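Local coordinates for tail spike protein gp49 (Pseudomonas phage LKA1, PDB 4RU4) that probably cleaves the O-specific polysaccharide of the Pseudomonas surface as a lyase, serving as the phage's trimeric tailspike during entry into the host cell, at residues L112-I124 with V196-I208. Numbering follows the deposited sequence. Where two conformers were deposited one is given.
Sequences LSCVGSLVALPNI and VAIYKVVSGVVDI
Ser117 and Val119 pair with Val202 and Lys200 where strands 117-120 and 197-202, in the Ig-like part of the chain, run antiparallel. Four backbone hydrogen bonds join these residues. A fifth, Leu121 N to Ile198 O at 2.9 Å, comes from above the carbonyl plane. On one face Leu118 does two jobs. Its CB lies 3.9 Å from Tyr199 CB, and its CD2 runs alongside Val201 CG2. On the other face Val119 CG2 meets Val202 CG2 at 3.7 Å, each methyl anti to its own carbonyl carbon. Leu121 swings its CG away from its carbonyl carbon (chi1 -77°), which lays CD1 3.5 Å from Lys200 N and 3.8 Å from Ile198 CG2. The lysine chain is extended, and its NZ hydrogen-bonds to Asn141 O. One water donates to Leu121 O and Asn123 OD1 and accepts from Ile198 N. Ile124 crosses Ile198 at about a right angle, with Ile124 CG2 3.8 Å from Ile198 CG1. Before Gly116 and after Ser203 the backbones part. There Cys114 SG packs on Val206 CG2 at 3.6 Å, and Leu112 meets Ile208 tip to tip. Backbone hydrogen bonds thus hold the strand pair in a sheet where 197-202 also pairs with strand 147-151. Within the beta-helix the two segments meet through side chains alone, and each backbone bonds to other strands.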
loop_
_atom_site.group_PDB
_atom_site.type_symbol
_atom_site.label_atom_id
_atom_site.label_comp_id
_atom_site.label_asym_id
_atom_site.label_seq_id
_atom_site.Cartn_x
_atom_site.Cartn_y
_atom_site.Cartn_z
ATOM N N LEU B 112 -0.308 -21.255 26.634
ATOM C CA LEU B 112 1.118 -21.201 26.449
ATOM C C LEU B 112 1.509 -19.781 26.842
ATOM O O LEU B 112 0.825 -18.814 26.455
ATOM C CB LEU B 112 1.410 -21.450 24.963
ATOM C CG LEU B 112 2.741 -21.951 24.443
ATOM C CD1 LEU B 112 3.141 -23.155 25.285
ATOM C CD2 LEU B 112 2.623 -22.357 22.973
ATOM N N SER B 113 2.564 -19.637 27.637
ATOM C CA SER B 113 2.942 -18.293 28.067
ATOM C C SER B 113 4.426 -18.145 28.332
ATOM O O SER B 113 5.096 -19.085 28.799
ATOM C CB SER B 113 2.136 -17.843 29.299
ATOM O OG SER B 113 2.436 -18.652 30.427
ATOM N N CYS B 114 4.940 -16.952 28.038
ATOM C CA CYS B 114 6.306 -16.604 28.394
ATOM C C CYS B 114 6.320 -15.176 28.915
ATOM O O CYS B 114 5.764 -14.278 28.274
ATOM C CB CYS B 114 7.258 -16.725 27.201
ATOM S SG CYS B 114 8.988 -16.528 27.743
ATOM N N VAL B 115 6.924 -14.972 30.086
ATOM C CA VAL B 115 6.946 -13.643 30.704
ATOM C C VAL B 115 8.404 -13.218 30.981
ATOM O O VAL B 115 9.156 -13.929 31.670
ATOM C CB VAL B 115 6.146 -13.628 32.036
ATOM C CG1 VAL B 115 6.105 -12.212 32.651
ATOM C CG2 VAL B 115 4.737 -14.191 31.842
ATOM N N GLY B 116 8.814 -12.079 30.429
ATOM C CA GLY B 116 10.117 -11.516 30.752
ATOM C C GLY B 116 9.992 -10.598 31.955
ATOM O O GLY B 116 8.988 -10.631 32.660
ATOM N N SER B 117 11.010 -9.774 32.182
ATOM C CA SER B 117 11.046 -8.942 33.374
ATOM C C SER B 117 11.323 -7.483 33.069
ATOM O O SER B 117 12.024 -7.159 32.113
ATOM C CB SER B 117 12.114 -9.451 34.348
ATOM O OG SER B 117 12.048 -10.856 34.453
ATOM N N LEU B 118 10.769 -6.613 33.905
ATOM C CA LEU B 118 11.110 -5.197 33.881
ATOM C C LEU B 118 11.994 -4.970 35.098
ATOM O O LEU B 118 11.553 -5.175 36.230
ATOM C CB LEU B 118 9.846 -4.340 34.000
ATOM C CG LEU B 118 8.776 -4.352 32.896
ATOM C CD1 LEU B 118 7.920 -3.077 32.974
ATOM C CD2 LEU B 118 9.370 -4.498 31.521
ATOM N N VAL B 119 13.241 -4.563 34.862
ATOM C CA VAL B 119 14.219 -4.419 35.927
ATOM C C VAL B 119 14.555 -2.950 36.067
ATOM O O VAL B 119 14.947 -2.300 35.088
ATOM C CB VAL B 119 15.508 -5.226 35.601
ATOM C CG1 VAL B 119 16.556 -5.047 36.706
ATOM C CG2 VAL B 119 15.169 -6.711 35.417
ATOM N N ALA B 120 14.394 -2.424 37.281
ATOM C CA ALA B 120 14.549 -0.997 37.550
ATOM C C ALA B 120 15.912 -0.499 37.094
ATOM O O ALA B 120 16.910 -1.146 37.355
ATOM C CB ALA B 120 14.355 -0.697 39.060
ATOM N N LEU B 121 15.922 0.645 36.413
ATOM C CA LEU B 121 17.146 1.358 36.031
ATOM C C LEU B 121 17.182 2.622 36.879
ATOM O O LEU B 121 16.162 2.984 37.462
ATOM C CB LEU B 121 17.089 1.743 34.540
ATOM C CG LEU B 121 17.363 0.623 33.525
ATOM C CD1 LEU B 121 16.835 0.990 32.115
ATOM C CD2 LEU B 121 18.865 0.322 33.480
ATOM N N PRO B 122 18.331 3.321 36.932
ATOM C CA PRO B 122 18.280 4.611 37.640
ATOM C C PRO B 122 17.293 5.602 36.987
ATOM O O PRO B 122 16.894 5.432 35.818
ATOM C CB PRO B 122 19.718 5.142 37.515
ATOM C CG PRO B 122 20.576 3.942 37.194
ATOM C CD PRO B 122 19.667 3.057 36.355
ATOM N N ASN B 123 16.904 6.624 37.752
ATOM C CA ASN B 123 16.053 7.699 37.249
ATOM C C ASN B 123 16.766 8.566 36.216
ATOM O O ASN B 123 17.990 8.510 36.074
ATOM C CB ASN B 123 15.544 8.565 38.414
ATOM C CG ASN B 123 14.619 7.791 39.350
ATOM O OD1 ASN B 123 13.879 6.897 38.915
ATOM N ND2 ASN B 123 14.675 8.111 40.646
ATOM N N ILE B 124 15.991 9.378 35.499
ATOM C CA ILE B 124 16.543 10.238 34.465
ATOM C C ILE B 124 16.167 11.712 34.686
ATOM O O ILE B 124 15.182 12.000 35.372
ATOM C CB ILE B 124 16.061 9.790 33.054
ATOM C CG1 ILE B 124 14.535 9.923 32.921
ATOM C CG2 ILE B 124 16.484 8.332 32.768
ATOM C CD1 ILE B 124 14.034 9.779 31.435
ATOM N N VAL B 196 8.789 9.867 36.236
ATOM C CA VAL B 196 8.885 8.597 35.508
ATOM C C VAL B 196 9.813 7.604 36.210
ATOM O O VAL B 196 10.761 8.003 36.899
ATOM C CB VAL B 196 9.317 8.791 34.020
ATOM C CG1 VAL B 196 8.159 9.361 33.179
ATOM C CG2 VAL B 196 10.533 9.718 33.905
ATOM N N ALA B 197 9.506 6.318 36.057
ATOM C CA ALA B 197 10.375 5.237 36.489
ATOM C C ALA B 197 10.824 4.517 35.223
ATOM O O ALA B 197 10.030 4.337 34.297
ATOM C CB ALA B 197 9.615 4.264 37.380
ATOM N N ILE B 198 12.091 4.112 35.194
ATOM C CA ILE B 198 12.703 3.536 34.001
ATOM C C ILE B 198 13.017 2.061 34.287
ATOM O O ILE B 198 13.456 1.710 35.386
ATOM C CB ILE B 198 14.027 4.281 33.615
ATOM C CG1 ILE B 198 13.911 5.790 33.864
ATOM C CG2 ILE B 198 14.448 3.978 32.143
ATOM C CD1 ILE B 198 12.691 6.482 33.123
ATOM N N TYR B 199 12.797 1.206 33.290
ATOM C CA TYR B 199 12.930 -0.232 33.440
ATOM C C TYR B 199 13.569 -0.811 32.211
ATOM O O TYR B 199 13.121 -0.532 31.091
ATOM C CB TYR B 199 11.537 -0.867 33.533
ATOM C CG TYR B 199 10.774 -0.444 34.764
ATOM C CD1 TYR B 199 10.987 -1.087 35.983
ATOM C CD2 TYR B 199 9.855 0.596 34.713
ATOM C CE1 TYR B 199 10.299 -0.715 37.114
ATOM C CE2 TYR B 199 9.153 0.983 35.850
ATOM C CZ TYR B 199 9.384 0.320 37.048
ATOM O OH TYR B 199 8.693 0.685 38.176
ATOM N N LYS B 200 14.562 -1.669 32.428
ATOM C CA LYS B 200 15.183 -2.430 31.369
ATOM C C LYS B 200 14.286 -3.615 31.046
ATOM O O LYS B 200 13.742 -4.265 31.954
ATOM C CB LYS B 200 16.543 -2.969 31.835
ATOM C CG LYS B 200 17.366 -3.618 30.716
ATOM C CD LYS B 200 18.775 -3.950 31.232
ATOM C CE LYS B 200 19.598 -4.730 30.218
ATOM N NZ LYS B 200 20.970 -5.043 30.774
ATOM N N VAL B 201 14.141 -3.928 29.763
ATOM C CA VAL B 201 13.366 -5.112 29.417
ATOM C C VAL B 201 14.319 -6.282 29.252
ATOM O O VAL B 201 15.136 -6.304 28.332
ATOM C CB VAL B 201 12.513 -4.900 28.154
ATOM C CG1 VAL B 201 11.698 -6.144 27.861
ATOM C CG2 VAL B 201 11.612 -3.699 28.347
ATOM N N VAL B 202 14.223 -7.247 30.168
ATOM C CA VAL B 202 15.170 -8.351 30.224
ATOM C C VAL B 202 14.389 -9.595 29.856
ATOM O O VAL B 202 13.412 -9.956 30.528
ATOM C CB VAL B 202 15.787 -8.471 31.648
ATOM C CG1 VAL B 202 16.759 -9.634 31.754
ATOM C CG2 VAL B 202 16.501 -7.180 32.005
ATOM N N SER B 203 14.791 -10.229 28.759
ATOM C CA SER B 203 14.090 -11.398 28.261
ATOM C C SER B 203 15.007 -12.167 27.318
ATOM O O SER B 203 16.010 -11.645 26.854
ATOM C CB SER B 203 12.841 -10.956 27.491
ATOM O OG SER B 203 13.202 -10.131 26.394
ATOM N N GLY B 204 14.644 -13.410 27.034
ATOM C CA GLY B 204 15.400 -14.219 26.104
ATOM C C GLY B 204 14.622 -14.481 24.828
ATOM O O GLY B 204 13.795 -13.662 24.397
ATOM N N VAL B 205 14.863 -15.637 24.224
ATOM C CA VAL B 205 14.295 -15.906 22.906
ATOM C C VAL B 205 12.877 -16.472 23.018
ATOM O O VAL B 205 12.664 -17.492 23.668
ATOM C CB VAL B 205 15.225 -16.890 22.150
ATOM C CG1 VAL B 205 14.642 -17.299 20.783
ATOM C CG2 VAL B 205 16.624 -16.236 22.000
ATOM N N VAL B 206 11.918 -15.803 22.386
ATOM C CA VAL B 206 10.569 -16.342 22.250
ATOM C C VAL B 206 10.216 -16.578 20.794
ATOM O O VAL B 206 10.221 -15.656 19.971
ATOM C CB VAL B 206 9.518 -15.441 22.932
ATOM C CG1 VAL B 206 8.097 -15.954 22.675
ATOM C CG2 VAL B 206 9.830 -15.382 24.429
ATOM N N ASP B 207 9.917 -17.836 20.478
ATOM C CA ASP B 207 9.632 -18.222 19.106
ATOM C C ASP B 207 8.632 -19.375 19.167
ATOM O O ASP B 207 8.952 -20.453 19.657
ATOM C CB ASP B 207 10.937 -18.639 18.401
ATOM C CG ASP B 207 10.778 -18.769 16.885
ATOM O OD1 ASP B 207 9.634 -18.827 16.398
ATOM O OD2 ASP B 207 11.810 -18.838 16.179
ATOM N N ILE B 208 7.418 -19.113 18.709
ATOM C CA ILE B 208 6.367 -20.114 18.683
ATOM C C ILE B 208 6.002 -20.273 17.221
ATOM O O ILE B 208 5.696 -19.291 16.538
ATOM C CB ILE B 208 5.135 -19.642 19.497
ATOM C CG1 ILE B 208 5.558 -19.134 20.882
ATOM C CG2 ILE B 208 4.072 -20.752 19.597
ATOM C CD1 ILE B 208 6.293 -20.147 21.725
HETATM O O HOH W 1 13.390 -12.635 31.905
HETATM O O HOH W 2 13.920 4.525 37.544
HETATM O O HOH W 3 13.232 9.343 36.337
#